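Long-range contacts in copper-containing nitrite reductase (Hyphomicrobium denitrificans 1NES1, PDB 6TFO), which probably reduces nitrite to nitric oxide at copper sites, taking electrons from a cytochrome c: residues R293-M298 with V352-G357; D375-L380 with T402-K407; V31-T36 with I46-D51; E40-Y45 with Q55-L60. All blocks are in the same frame, centred on the assembly; numbering follows the deposited sequence.

Contact 1. Residues R293-M298 with V352-G357; sequences REFYVM and VRIFFG
Glu294 sets its CG trans to its own carbonyl carbon (chi1 -62°) and then runs out extended, while the CG of Arg353 starts trans to the backbone N (chi1 166°) and the chain bends at chi3. The two side chains therefore lie side by side and point the same way. Both NE and NH1 of Arg353 are spent on one carboxylate oxygen. Its NE reaches Glu294 OE2 at 3.0 Å, on the anti lone pair. Its NH1 meets the same Glu294 OE2 at 2.9 Å, from above the carboxylate plane. The oxygen stays close to the guanidinium plane, although the two flat groups are turned 75° apart. Glu294 OE1 has a second charge partner, Arg201. The edge of the Phe355 ring also comes up to Glu294 OE2, with CE2 at 3.4 Å.

The strands 293-302 and 351-360 run parallel here, as neighbours in one sheet of the third cupredoxin-like beta-sandwich of the chain. Five backbone bonds join them, from Arg353 N to Arg293 O (2.7 Å) through to Gly357 N to Val297 O (3.1 Å).

On the other face, Val352 CG1 lies in the plane of the Phe295 ring, at its edge, 3.6 Å from CD2. Val297 CG1 likewise meets the edge of the Phe356 ring, at CD1 (3.8 Å). Phe355 and Met298, on the Glu294 face, pack against Leu279 of strand 277-283.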
loop_
_atom_site.group_PDB
_atom_site.type_symbol
_atom_site.label_atom_id
_atom_site.label_comp_id
_atom_site.label_asym_id
_atom_site.label_seq_id
_atom_site.Cartn_x
_atom_site.Cartn_y
_atom_site.Cartn_z
ATOM N N ARG C 293 3.618 -56.741 -16.928
ATOM C CA ARG C 293 4.088 -55.415 -17.408
ATOM C C ARG C 293 4.544 -54.530 -16.246
ATOM O O ARG C 293 3.849 -54.473 -15.191
ATOM C CB ARG C 293 3.002 -54.729 -18.231
ATOM C CG ARG C 293 3.587 -53.715 -19.194
ATOM C CD ARG C 293 2.477 -53.020 -19.928
ATOM N NE ARG C 293 1.717 -53.924 -20.764
ATOM C CZ ARG C 293 2.080 -54.353 -21.961
ATOM N NH1 ARG C 293 1.282 -55.159 -22.639
ATOM N NH2 ARG C 293 3.230 -53.986 -22.485
ATOM N N GLU C 294 5.667 -53.842 -16.475
ATOM C CA GLU C 294 6.310 -52.924 -15.509
ATOM C C GLU C 294 6.279 -51.469 -15.999
ATOM O O GLU C 294 6.383 -51.229 -17.233
ATOM C CB GLU C 294 7.749 -53.369 -15.312
ATOM C CG GLU C 294 7.883 -54.754 -14.736
ATOM C CD GLU C 294 9.305 -55.033 -14.293
ATOM O OE1 GLU C 294 10.225 -54.890 -15.142
ATOM O OE2 GLU C 294 9.492 -55.340 -13.091
ATOM N N PHE C 295 6.198 -50.534 -15.051
ATOM C CA PHE C 295 6.144 -49.073 -15.308
ATOM C C PHE C 295 7.010 -48.322 -14.291
ATOM O O PHE C 295 7.114 -48.751 -13.114
ATOM C CB PHE C 295 4.706 -48.572 -15.242
ATOM C CG PHE C 295 3.823 -49.053 -16.357
ATOM C CD1 PHE C 295 4.081 -48.683 -17.663
ATOM C CD2 PHE C 295 2.720 -49.854 -16.104
ATOM C CE1 PHE C 295 3.256 -49.103 -18.700
ATOM C CE2 PHE C 295 1.892 -50.272 -17.141
ATOM C CZ PHE C 295 2.157 -49.885 -18.434
ATOM N N TYR C 296 7.567 -47.202 -14.762
ATOM C CA TYR C 296 8.465 -46.262 -14.044
ATOM C C TYR C 296 7.760 -44.905 -13.899
ATOM O O TYR C 296 7.538 -44.226 -14.916
ATOM C CB TYR C 296 9.742 -46.133 -14.864
ATOM C CG TYR C 296 10.842 -45.294 -14.278
ATOM C CD1 TYR C 296 10.889 -44.948 -12.939
ATOM C CD2 TYR C 296 11.900 -44.923 -15.080
ATOM C CE1 TYR C 296 11.955 -44.233 -12.425
ATOM C CE2 TYR C 296 12.974 -44.219 -14.581
ATOM C CZ TYR C 296 13.002 -43.864 -13.251
ATOM O OH TYR C 296 14.074 -43.151 -12.792
ATOM N N VAL C 297 7.367 -44.547 -12.677
ATOM C CA VAL C 297 6.683 -43.260 -12.370
ATOM C C VAL C 297 7.348 -42.603 -11.149
ATOM O O VAL C 297 7.548 -43.285 -10.123
ATOM C CB VAL C 297 5.172 -43.454 -12.174
ATOM C CG1 VAL C 297 4.501 -42.148 -11.774
ATOM C CG2 VAL C 297 4.512 -44.033 -13.418
ATOM N N MET C 298 7.671 -41.309 -11.264
ATOM C CA MET C 298 8.205 -40.499 -10.147
ATOM C C MET C 298 7.459 -39.161 -10.071
ATOM O O MET C 298 7.142 -38.575 -11.127
ATOM C CB MET C 298 9.711 -40.271 -10.295
ATOM C CG MET C 298 10.517 -41.526 -10.077
ATOM S SD MET C 298 12.242 -41.209 -9.621
ATOM C CE MET C 298 12.129 -41.069 -7.839
ATOM N N VAL C 352 0.193 -55.905 -13.526
ATOM C CA VAL C 352 0.979 -54.672 -13.780
ATOM C C VAL C 352 1.751 -54.343 -12.502
ATOM O O VAL C 352 1.144 -54.425 -11.398
ATOM C CB VAL C 352 0.039 -53.525 -14.182
ATOM C CG1 VAL C 352 0.780 -52.196 -14.223
ATOM C CG2 VAL C 352 -0.644 -53.823 -15.504
ATOM N N ARG C 353 3.037 -54.028 -12.637
ATOM C CA ARG C 353 3.845 -53.478 -11.521
ATOM C C ARG C 353 4.210 -52.023 -11.850
ATOM O O ARG C 353 4.748 -51.775 -12.948
ATOM C CB ARG C 353 5.111 -54.299 -11.248
ATOM C CG ARG C 353 6.091 -53.563 -10.346
ATOM C CD ARG C 353 7.113 -54.448 -9.689
ATOM N NE ARG C 353 7.678 -55.359 -10.654
ATOM C CZ ARG C 353 7.692 -56.678 -10.544
ATOM N NH1 ARG C 353 8.237 -57.396 -11.505
ATOM N NH2 ARG C 353 7.200 -57.279 -9.477
ATOM N N ILE C 354 3.973 -51.106 -10.909
ATOM C CA ILE C 354 4.474 -49.700 -10.976
ATOM C C ILE C 354 5.575 -49.524 -9.924
ATOM O O ILE C 354 5.282 -49.683 -8.719
ATOM C CB ILE C 354 3.330 -48.690 -10.782
ATOM C CG1 ILE C 354 2.177 -48.935 -11.764
ATOM C CG2 ILE C 354 3.878 -47.275 -10.867
ATOM C CD1 ILE C 354 0.956 -48.093 -11.521
ATOM N N PHE C 355 6.805 -49.257 -10.375
ATOM C CA PHE C 355 7.877 -48.657 -9.548
ATOM C C PHE C 355 7.581 -47.159 -9.414
ATOM O O PHE C 355 7.700 -46.423 -10.418
ATOM C CB PHE C 355 9.250 -48.872 -10.179
ATOM C CG PHE C 355 9.622 -50.312 -10.370
ATOM C CD1 PHE C 355 10.040 -51.072 -9.301
ATOM C CD2 PHE C 355 9.552 -50.894 -11.617
ATOM C CE1 PHE C 355 10.379 -52.408 -9.476
ATOM C CE2 PHE C 355 9.898 -52.225 -11.790
ATOM C CZ PHE C 355 10.312 -52.980 -10.722
ATOM N N PHE C 356 7.167 -46.737 -8.219
ATOM C CA PHE C 356 6.725 -45.352 -7.916
ATOM C C PHE C 356 7.633 -44.757 -6.845
ATOM O O PHE C 356 7.683 -45.293 -5.730
ATOM C CB PHE C 356 5.275 -45.299 -7.436
ATOM C CG PHE C 356 4.823 -43.902 -7.095
ATOM C CD1 PHE C 356 4.572 -42.979 -8.091
ATOM C CD2 PHE C 356 4.689 -43.498 -5.777
ATOM C CE1 PHE C 356 4.172 -41.688 -7.770
ATOM C CE2 PHE C 356 4.294 -42.210 -5.458
ATOM C CZ PHE C 356 4.042 -41.303 -6.456
ATOM N N GLY C 357 8.288 -43.647 -7.182
ATOM C CA GLY C 357 9.149 -42.912 -6.242
ATOM C C GLY C 357 8.838 -41.431 -6.229
ATOM O O GLY C 357 8.356 -40.911 -7.238
#

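Contact 2. Residues D375-L380 with T402-K407; sequences DHVYAL and TIVDFK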
loop_
_atom_site.group_PDB
_atom_site.type_symbol
_atom_site.label_atom_id
_atom_site.label_comp_id
_atom_site.label_asym_id
_atom_site.label_seq_id
_atom_site.Cartn_x
_atom_site.Cartn_y
_atom_site.Cartn_z
ATOM N N ASP C 375 -3.009 -55.013 -5.250
ATOM C CA ASP C 375 -2.955 -56.413 -4.764
ATOM C C ASP C 375 -1.816 -56.478 -3.749
ATOM O O ASP C 375 -2.075 -56.939 -2.647
ATOM C CB ASP C 375 -2.800 -57.406 -5.911
ATOM C CG ASP C 375 -4.068 -57.582 -6.730
ATOM O OD1 ASP C 375 -5.143 -57.358 -6.189
ATOM O OD2 ASP C 375 -3.968 -57.924 -7.916
ATOM N N HIS C 376 -0.642 -55.942 -4.107
ATOM C CA HIS C 376 0.588 -55.903 -3.267
ATOM C C HIS C 376 1.142 -54.479 -3.215
ATOM O O HIS C 376 1.168 -53.816 -4.249
ATOM C CB HIS C 376 1.637 -56.894 -3.786
ATOM C CG HIS C 376 1.116 -58.287 -3.846
ATOM N ND1 HIS C 376 0.597 -58.836 -5.009
ATOM C CD2 HIS C 376 0.959 -59.213 -2.877
ATOM C CE1 HIS C 376 0.166 -60.049 -4.752
ATOM N NE2 HIS C 376 0.383 -60.300 -3.453
ATOM N N VAL C 377 1.566 -54.055 -2.024
ATOM C CA VAL C 377 2.271 -52.773 -1.759
ATOM C C VAL C 377 3.529 -53.095 -0.969
ATOM O O VAL C 377 3.421 -53.598 0.157
ATOM C CB VAL C 377 1.380 -51.782 -0.982
ATOM C CG1 VAL C 377 2.167 -50.538 -0.569
ATOM C CG2 VAL C 377 0.117 -51.417 -1.761
ATOM N N TYR C 378 4.694 -52.781 -1.515
ATOM C CA TYR C 378 5.988 -53.022 -0.833
ATOM C C TYR C 378 6.219 -51.819 0.081
ATOM O O TYR C 378 6.719 -50.792 -0.385
ATOM C CB TYR C 378 7.056 -53.323 -1.886
ATOM C CG TYR C 378 6.880 -54.654 -2.589
ATOM C CD1 TYR C 378 5.805 -54.889 -3.433
ATOM C CD2 TYR C 378 7.757 -55.701 -2.365
ATOM C CE1 TYR C 378 5.630 -56.104 -4.072
ATOM C CE2 TYR C 378 7.602 -56.922 -2.994
ATOM C CZ TYR C 378 6.537 -57.124 -3.851
ATOM O OH TYR C 378 6.390 -58.344 -4.444
ATOM N N ALA C 379 5.766 -51.910 1.330
ATOM C CA ALA C 379 5.731 -50.812 2.319
ATOM C C ALA C 379 7.154 -50.274 2.522
ATOM O O ALA C 379 8.101 -51.099 2.770
ATOM C CB ALA C 379 5.129 -51.278 3.622
ATOM N N LEU C 380 7.285 -48.949 2.389
ATOM C CA LEU C 380 8.535 -48.177 2.596
ATOM C C LEU C 380 9.594 -48.669 1.609
ATOM O O LEU C 380 10.782 -48.420 1.846
ATOM C CB LEU C 380 8.968 -48.300 4.062
ATOM C CG LEU C 380 7.928 -47.806 5.078
ATOM C CD1 LEU C 380 8.435 -47.934 6.512
ATOM C CD2 LEU C 380 7.545 -46.352 4.805
ATOM N N THR C 402 8.267 -47.062 -3.570
ATOM C CA THR C 402 7.479 -48.277 -3.294
ATOM C C THR C 402 7.307 -49.042 -4.608
ATOM O O THR C 402 7.747 -48.537 -5.684
ATOM C CB THR C 402 6.122 -47.961 -2.644
ATOM O OG1 THR C 402 5.549 -49.176 -2.145
ATOM C CG2 THR C 402 5.130 -47.340 -3.596
ATOM N N ILE C 403 6.733 -50.234 -4.484
ATOM C CA ILE C 403 6.285 -51.079 -5.611
ATOM C C ILE C 403 4.831 -51.408 -5.328
ATOM O O ILE C 403 4.533 -51.780 -4.187
ATOM C CB ILE C 403 7.162 -52.336 -5.709
ATOM C CG1 ILE C 403 8.606 -51.973 -6.066
ATOM C CG2 ILE C 403 6.554 -53.333 -6.678
ATOM C CD1 ILE C 403 9.596 -53.101 -5.865
ATOM N N VAL C 404 3.966 -51.222 -6.309
ATOM C CA VAL C 404 2.567 -51.709 -6.250
ATOM C C VAL C 404 2.375 -52.622 -7.459
ATOM O O VAL C 404 2.991 -52.350 -8.504
ATOM C CB VAL C 404 1.545 -50.559 -6.232
ATOM C CG1 VAL C 404 1.722 -49.669 -5.012
ATOM C CG2 VAL C 404 1.587 -49.746 -7.514
ATOM N N ASP C 405 1.575 -53.672 -7.306
ATOM C CA ASP C 405 1.085 -54.473 -8.453
ATOM C C ASP C 405 -0.411 -54.721 -8.272
ATOM O O ASP C 405 -0.920 -54.613 -7.145
ATOM C CB ASP C 405 1.925 -55.739 -8.655
ATOM C CG ASP C 405 2.018 -56.672 -7.458
ATOM O OD1 ASP C 405 0.949 -57.226 -7.048
ATOM O OD2 ASP C 405 3.162 -56.850 -6.955
ATOM N N PHE C 406 -1.082 -54.998 -9.373
ATOM C CA PHE C 406 -2.516 -55.349 -9.413
ATOM C C PHE C 406 -2.766 -56.071 -10.735
ATOM O O PHE C 406 -1.939 -55.938 -11.676
ATOM C CB PHE C 406 -3.362 -54.091 -9.228
ATOM C CG PHE C 406 -2.975 -52.964 -10.152
ATOM C CD1 PHE C 406 -1.976 -52.073 -9.799
ATOM C CD2 PHE C 406 -3.593 -52.819 -11.384
ATOM C CE1 PHE C 406 -1.607 -51.054 -10.656
ATOM C CE2 PHE C 406 -3.211 -51.810 -12.250
ATOM C CZ PHE C 406 -2.222 -50.927 -11.880
ATOM N N LYS C 407 -3.842 -56.854 -10.789
ATOM C CA LYS C 407 -4.296 -57.524 -12.031
ATOM C C LYS C 407 -5.362 -56.640 -12.645
ATOM O O LYS C 407 -6.282 -56.210 -11.918
ATOM C CB LYS C 407 -4.853 -58.938 -11.818
ATOM C CG LYS C 407 -4.832 -59.805 -13.072
ATOM C CD LYS C 407 -5.729 -61.006 -13.048
ATOM C CE LYS C 407 -5.411 -61.973 -14.168
ATOM N NZ LYS C 407 -5.868 -63.349 -13.857
HETATM O O HOH W 1 -1.636 -59.238 -8.201
#
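His376 and Asp405 cross at a slant, ring and carboxylate planes 56° apart. His376 ND1 gives its hydrogen to Asp405 OD1 at 2.6 Å, on the syn lone pair and nearly in the ring plane. The other oxygen, Asp405 OD2, lies near the edge of the Tyr378 ring, 3.9 Å from CE1. Asp405 reaches both rings because its CG sits between the backbone N and the carbonyl carbon (chi1 57°). Without this carboxylate, as with an alanine here, His376 ND1 is likely to lose its acceptor and the imidazole to turn more freely.

The Tyr378 ring slants across Ile403, with CD1 3.7 Å from CG2. Val377 and Val404 instead lie side by side on the other face. Thr402 OG1 donates to Tyr378 O at 2.7 Å, from above the carbonyl plane. Asp375 OD2 accepts from Lys407 N at 3.1 Å, 36° out of the carboxylate plane. A water donates to the same oxygen, and weakly to Asp405 OD1.

Around the histidine the backbone pairing is uneven. The bonds from Asp375 N and His376 N to Asp405 O are both weak, whereas Asp405 N to His376 O is 3.1 Å. Asp375 and His376 both face Asp405: a classic beta bulge in strand 374-377.

Contact 3. Residues V31-T36 with I46-D51; sequences VFTLRT and IGVGGD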
loop_
_atom_site.group_PDB
_atom_site.type_symbol
_atom_site.label_atom_id
_atom_site.label_comp_id
_atom_site.label_asym_id
_atom_site.label_seq_id
_atom_site.Cartn_x
_atom_site.Cartn_y
_atom_site.Cartn_z
ATOM N N VAL C 31 -10.350 -26.123 -17.879
ATOM C CA VAL C 31 -10.646 -25.205 -16.733
ATOM C C VAL C 31 -10.466 -23.729 -17.151
ATOM O O VAL C 31 -9.508 -23.384 -17.865
ATOM C CB VAL C 31 -9.871 -25.557 -15.445
ATOM C CG1 VAL C 31 -9.439 -27.009 -15.430
ATOM C CG2 VAL C 31 -8.704 -24.627 -15.182
ATOM N N PHE C 32 -11.400 -22.903 -16.697
ATOM C CA PHE C 32 -11.415 -21.426 -16.821
ATOM C C PHE C 32 -11.676 -20.851 -15.425
ATOM O O PHE C 32 -12.636 -21.318 -14.760
ATOM C CB PHE C 32 -12.502 -20.993 -17.809
ATOM C CG PHE C 32 -12.344 -21.554 -19.198
ATOM C CD1 PHE C 32 -11.340 -21.103 -20.044
ATOM C CD2 PHE C 32 -13.210 -22.530 -19.673
ATOM C CE1 PHE C 32 -11.213 -21.598 -21.335
ATOM C CE2 PHE C 32 -13.064 -23.044 -20.952
ATOM C CZ PHE C 32 -12.055 -22.586 -21.773
ATOM N N THR C 33 -10.860 -19.887 -15.009
ATOM C CA THR C 33 -11.072 -19.092 -13.767
ATOM C C THR C 33 -11.564 -17.676 -14.133
ATOM O O THR C 33 -10.920 -16.995 -14.965
ATOM C CB THR C 33 -9.795 -19.101 -12.915
ATOM O OG1 THR C 33 -9.397 -20.463 -12.758
ATOM C CG2 THR C 33 -9.998 -18.487 -11.552
ATOM N N LEU C 34 -12.691 -17.257 -13.560
ATOM C CA LEU C 34 -13.247 -15.894 -13.749
ATOM C C LEU C 34 -13.258 -15.186 -12.398
ATOM O O LEU C 34 -13.748 -15.790 -11.426
ATOM C CB LEU C 34 -14.664 -15.974 -14.314
ATOM C CG LEU C 34 -14.821 -16.693 -15.650
ATOM C CD1 LEU C 34 -16.284 -16.619 -16.104
ATOM C CD2 LEU C 34 -13.907 -16.121 -16.724
ATOM N N ARG C 35 -12.729 -13.958 -12.365
ATOM C CA ARG C 35 -12.844 -13.012 -11.227
ATOM C C ARG C 35 -13.845 -11.922 -11.641
ATOM O O ARG C 35 -13.707 -11.372 -12.748
ATOM C CB ARG C 35 -11.457 -12.489 -10.843
ATOM C CG ARG C 35 -11.449 -11.509 -9.682
ATOM C CD ARG C 35 -10.052 -11.206 -9.165
ATOM N NE ARG C 35 -9.688 -12.234 -8.197
ATOM C CZ ARG C 35 -8.697 -13.123 -8.319
ATOM N NH1 ARG C 35 -7.875 -13.109 -9.361
ATOM N NH2 ARG C 35 -8.515 -14.009 -7.355
ATOM N N THR C 36 -14.844 -11.651 -10.805
ATOM C CA THR C 36 -15.772 -10.518 -11.007
ATOM C C THR C 36 -14.997 -9.223 -10.732
ATOM O O THR C 36 -14.076 -9.245 -9.906
ATOM C CB THR C 36 -17.016 -10.630 -10.122
ATOM O OG1 THR C 36 -16.592 -10.472 -8.768
ATOM C CG2 THR C 36 -17.738 -11.940 -10.308
ATOM N N ILE C 46 -13.577 -11.047 -15.397
ATOM C CA ILE C 46 -12.173 -10.923 -15.868
ATOM C C ILE C 46 -11.510 -12.303 -15.799
ATOM O O ILE C 46 -11.577 -12.951 -14.734
ATOM C CB ILE C 46 -11.411 -9.872 -15.049
ATOM C CG1 ILE C 46 -12.218 -8.583 -14.908
ATOM C CG2 ILE C 46 -10.046 -9.616 -15.680
ATOM C CD1 ILE C 46 -11.840 -7.754 -13.704
ATOM N N GLY C 47 -10.888 -12.731 -16.901
ATOM C CA GLY C 47 -10.153 -14.006 -16.990
ATOM C C GLY C 47 -8.918 -13.998 -16.105
ATOM O O GLY C 47 -8.263 -12.934 -16.001
ATOM N N VAL C 48 -8.623 -15.145 -15.478
ATOM C CA VAL C 48 -7.441 -15.362 -14.597
ATOM C C VAL C 48 -6.668 -16.566 -15.135
ATOM O O VAL C 48 -7.274 -17.651 -15.239
ATOM C CB VAL C 48 -7.866 -15.586 -13.142
ATOM C CG1 VAL C 48 -6.663 -15.643 -12.214
ATOM C CG2 VAL C 48 -8.859 -14.529 -12.694
ATOM N N GLY C 49 -5.395 -16.351 -15.493
ATOM C CA GLY C 49 -4.453 -17.363 -15.994
ATOM C C GLY C 49 -4.865 -17.913 -17.345
ATOM O O GLY C 49 -5.927 -17.526 -17.859
ATOM N N GLY C 50 -4.044 -18.805 -17.893
ATOM C CA GLY C 50 -4.318 -19.520 -19.148
ATOM C C GLY C 50 -4.332 -18.574 -20.328
ATOM O O GLY C 50 -3.605 -17.571 -20.292
ATOM N N ASP C 51 -5.161 -18.880 -21.327
ATOM C CA ASP C 51 -5.270 -18.118 -22.596
ATOM C C ASP C 51 -6.218 -16.935 -22.398
ATOM O O ASP C 51 -6.460 -16.232 -23.399
ATOM C CB ASP C 51 -5.789 -19.007 -23.725
ATOM C CG ASP C 51 -4.977 -20.277 -23.906
ATOM O OD1 ASP C 51 -3.778 -20.260 -23.535
ATOM O OD2 ASP C 51 -5.549 -21.277 -24.403
HETATM O O HOH W 2 -8.406 -19.568 -16.752
#
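Arg35 and Ile46 face each other as an antiparallel hydrogen-bonded pair. Arg35 N donates to Ile46 O at 2.8 Å in the carbonyl plane, and Ile46 N returns a bond to Arg35 O at 2.7 Å. On the same face, Val48 CG2 packs against Arg35 CB at 3.8 Å. The Arg35 chain bends at chi3 (-85°), which brings NH1 to 3.8 Å from Val48 CG2. Thr33 CG2 touches Val48 CB at 3.9 Å.

These strands, 30-39 and 42-48, form a beta hairpin at one edge of a sheet in the N-terminal cupredoxin domain. Val48 N reaches Thr33 O at 3.0 Å, tilted 32° from the carbonyl plane. On the other side of this pair a water bridges the strands, accepting from Thr33 N and donating to Val48 O.

Further out, strand 67-73 bonds to the other side of strand 30-39 through Phe32, Leu34 and Thr36. Leu34 points to the opposite face and packs on Pro58. Arg35 NH2 makes a long, weak ion pair with Glu319 of a neighbouring subunit.

Contact 4. Residues E40-Y45 with Q55-L60; sequences EGRMVY and QVNPKL
The loop before strand 60-63 runs beside strand 42-48 in the N-terminal cupredoxin domain, near its copper site. Asn57 holds both backbone groups of Tyr45: Tyr45 N donates to Asn57 OD1 at 2.9 Å, and Asn57 N to Tyr45 O at 2.6 Å. With CG anti to the carbonyl carbon (chi1 -64°), the Asn57 side chain crosses that of Tyr45 at about a right angle and brings OD1 to Tyr45 N. Its ND2 also bonds to Gly126 O. If an alanine stood here, Tyr45 N would probably lose its acceptor and Gly126 O this donor, leaving the backbone bond to tie the loop.

The Tyr45 side chain turns away from the loop, packs on the copper ligands Cys117 and Met127, and bonds through OH to Asp81 O. Val56 CB packs on Val44 CG2 (4.1 Å), and Val56 CG1 lies 3.2 Å from Glu40 OE2. Val44 CG1 sits over the centre of the Arg42 guanidinium. A water at its edge accepts from Arg42 NH2 and Asn57 ND2, each at 2.9 Å.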
loop_
_atom_site.group_PDB
_atom_site.type_symbol
_atom_site.label_atom_id
_atom_site.label_comp_id
_atom_site.label_asym_id
_atom_site.label_seq_id
_atom_site.Cartn_x
_atom_site.Cartn_y
_atom_site.Cartn_z
ATOM N N GLU C 40 -13.328 -1.496 -18.181
ATOM C CA GLU C 40 -13.927 -0.854 -19.380
ATOM C C GLU C 40 -15.271 -0.232 -18.993
ATOM O O GLU C 40 -16.227 -0.373 -19.793
ATOM C CB GLU C 40 -14.090 -1.892 -20.491
ATOM C CG GLU C 40 -12.836 -2.725 -20.700
ATOM C CD GLU C 40 -12.912 -3.751 -21.816
ATOM O OE1 GLU C 40 -14.053 -4.017 -22.318
ATOM O OE2 GLU C 40 -11.822 -4.282 -22.182
ATOM N N GLY C 41 -15.339 0.381 -17.800
ATOM C CA GLY C 41 -16.480 1.197 -17.335
ATOM C C GLY C 41 -17.720 0.386 -17.018
ATOM O O GLY C 41 -18.805 1.007 -16.848
ATOM N N ARG C 42 -17.570 -0.945 -16.899
ATOM C CA ARG C 42 -18.695 -1.896 -16.677
ATOM C C ARG C 42 -18.355 -2.878 -15.551
ATOM O O ARG C 42 -17.159 -3.057 -15.234
ATOM C CB ARG C 42 -19.006 -2.615 -17.992
ATOM C CG ARG C 42 -19.912 -1.817 -18.908
ATOM C CD ARG C 42 -19.670 -2.084 -20.376
ATOM N NE ARG C 42 -19.703 -3.497 -20.727
ATOM C CZ ARG C 42 -18.685 -4.193 -21.245
ATOM N NH1 ARG C 42 -17.510 -3.624 -21.483
ATOM N NH2 ARG C 42 -18.851 -5.472 -21.531
ATOM N N MET C 43 -19.390 -3.469 -14.959
ATOM C CA MET C 43 -19.264 -4.629 -14.043
ATOM C C MET C 43 -19.170 -5.897 -14.901
ATOM O O MET C 43 -20.130 -6.173 -15.661
ATOM C CB MET C 43 -20.482 -4.717 -13.129
ATOM C CG MET C 43 -20.244 -5.526 -11.896
ATOM S SD MET C 43 -21.760 -5.452 -10.906
ATOM C CE MET C 43 -21.034 -4.931 -9.357
ATOM N N VAL C 44 -18.043 -6.611 -14.817
ATOM C CA VAL C 44 -17.681 -7.683 -15.790
ATOM C C VAL C 44 -17.102 -8.918 -15.087
ATOM O O VAL C 44 -16.878 -8.917 -13.853
ATOM C CB VAL C 44 -16.687 -7.166 -16.844
ATOM C CG1 VAL C 44 -17.299 -6.043 -17.664
ATOM C CG2 VAL C 44 -15.362 -6.748 -16.220
ATOM N N TYR C 45 -16.885 -9.951 -15.891
ATOM C CA TYR C 45 -16.006 -11.088 -15.563
ATOM C C TYR C 45 -14.634 -10.756 -16.149
ATOM O O TYR C 45 -14.572 -10.210 -17.264
ATOM C CB TYR C 45 -16.572 -12.381 -16.147
ATOM C CG TYR C 45 -17.927 -12.811 -15.647
ATOM C CD1 TYR C 45 -18.078 -13.466 -14.438
ATOM C CD2 TYR C 45 -19.045 -12.675 -16.445
ATOM C CE1 TYR C 45 -19.314 -13.926 -14.011
ATOM C CE2 TYR C 45 -20.286 -13.125 -16.035
ATOM C CZ TYR C 45 -20.419 -13.758 -14.818
ATOM O OH TYR C 45 -21.651 -14.183 -14.420
ATOM N N GLN C 55 -8.297 -10.657 -19.665
ATOM C CA GLN C 55 -9.336 -10.331 -20.676
ATOM C C GLN C 55 -10.672 -10.114 -19.967
ATOM O O GLN C 55 -10.971 -10.847 -19.012
ATOM C CB GLN C 55 -9.490 -11.452 -21.699
ATOM C CG GLN C 55 -8.241 -11.691 -22.523
ATOM C CD GLN C 55 -8.478 -12.799 -23.518
ATOM O OE1 GLN C 55 -9.620 -13.118 -23.854
ATOM N NE2 GLN C 55 -7.396 -13.410 -23.980
ATOM N N VAL C 56 -11.473 -9.171 -20.434
ATOM C CA VAL C 56 -12.780 -8.881 -19.779
ATOM C C VAL C 56 -13.829 -9.658 -20.571
ATOM O O VAL C 56 -13.697 -9.708 -21.816
ATOM C CB VAL C 56 -13.089 -7.365 -19.636
ATOM C CG1 VAL C 56 -11.857 -6.496 -19.841
ATOM C CG2 VAL C 56 -14.229 -6.892 -20.513
ATOM N N ASN C 57 -14.783 -10.270 -19.865
ATOM C CA ASN C 57 -15.826 -11.146 -20.451
ATOM C C ASN C 57 -15.192 -12.036 -21.522
ATOM O O ASN C 57 -15.649 -12.062 -22.669
ATOM C CB ASN C 57 -17.004 -10.310 -20.938
ATOM C CG ASN C 57 -17.686 -9.591 -19.796
ATOM O OD1 ASN C 57 -17.686 -10.101 -18.673
ATOM N ND2 ASN C 57 -18.236 -8.402 -20.060
ATOM N N PRO C 58 -14.158 -12.841 -21.165
ATOM C CA PRO C 58 -13.394 -13.603 -22.153
ATOM C C PRO C 58 -14.265 -14.646 -22.848
ATOM O O PRO C 58 -15.152 -15.209 -22.207
ATOM C CB PRO C 58 -12.276 -14.301 -21.359
ATOM C CG PRO C 58 -12.827 -14.346 -19.949
ATOM C CD PRO C 58 -13.676 -13.092 -19.801
ATOM N N LYS C 59 -13.987 -14.874 -24.135
ATOM C CA LYS C 59 -14.582 -16.000 -24.890
ATOM C C LYS C 59 -13.921 -17.282 -24.361
ATOM O O LYS C 59 -12.669 -17.359 -24.352
ATOM C CB LYS C 59 -14.403 -15.819 -26.398
ATOM C CG LYS C 59 -15.062 -16.904 -27.232
ATOM C CD LYS C 59 -14.753 -16.815 -28.697
ATOM C CE LYS C 59 -15.782 -15.995 -29.439
ATOM N NZ LYS C 59 -15.718 -16.229 -30.897
ATOM N N LEU C 60 -14.740 -18.225 -23.893
ATOM C CA LEU C 60 -14.287 -19.551 -23.408
ATOM C C LEU C 60 -14.429 -20.550 -24.560
ATOM O O LEU C 60 -15.574 -20.977 -24.859
ATOM C CB LEU C 60 -15.148 -19.913 -22.197
ATOM C CG LEU C 60 -15.200 -18.861 -21.093
ATOM C CD1 LEU C 60 -15.904 -19.401 -19.864
ATOM C CD2 LEU C 60 -13.815 -18.352 -20.711
HETATM O O HOH W 3 -17.521 -7.687 -22.800
#

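The four contacts form two pairs on opposite sides of the chain's centre. Contacts 1 and 2 have centres 10 Å apart and share one sheet. Strands 351-360 and 400-407 join them, with Val352 N 2.8 Å from Phe406 O. Contacts 3 and 4 also have centres 10 Å apart and both use strand 42-48. Their segments alternate along the chain, and Gly47 N lies 2.8 Å from Gln55 O. Contacts 2 and 4 are farthest apart, about 50 Å between centres. Contact 4 approaches copper most closely: the Tyr45 side chain is about 6 Å from the ion. The Met298 side chain in contact 1 is about 10 Å from another copper, whereas contact 2 lies away from the metal sites.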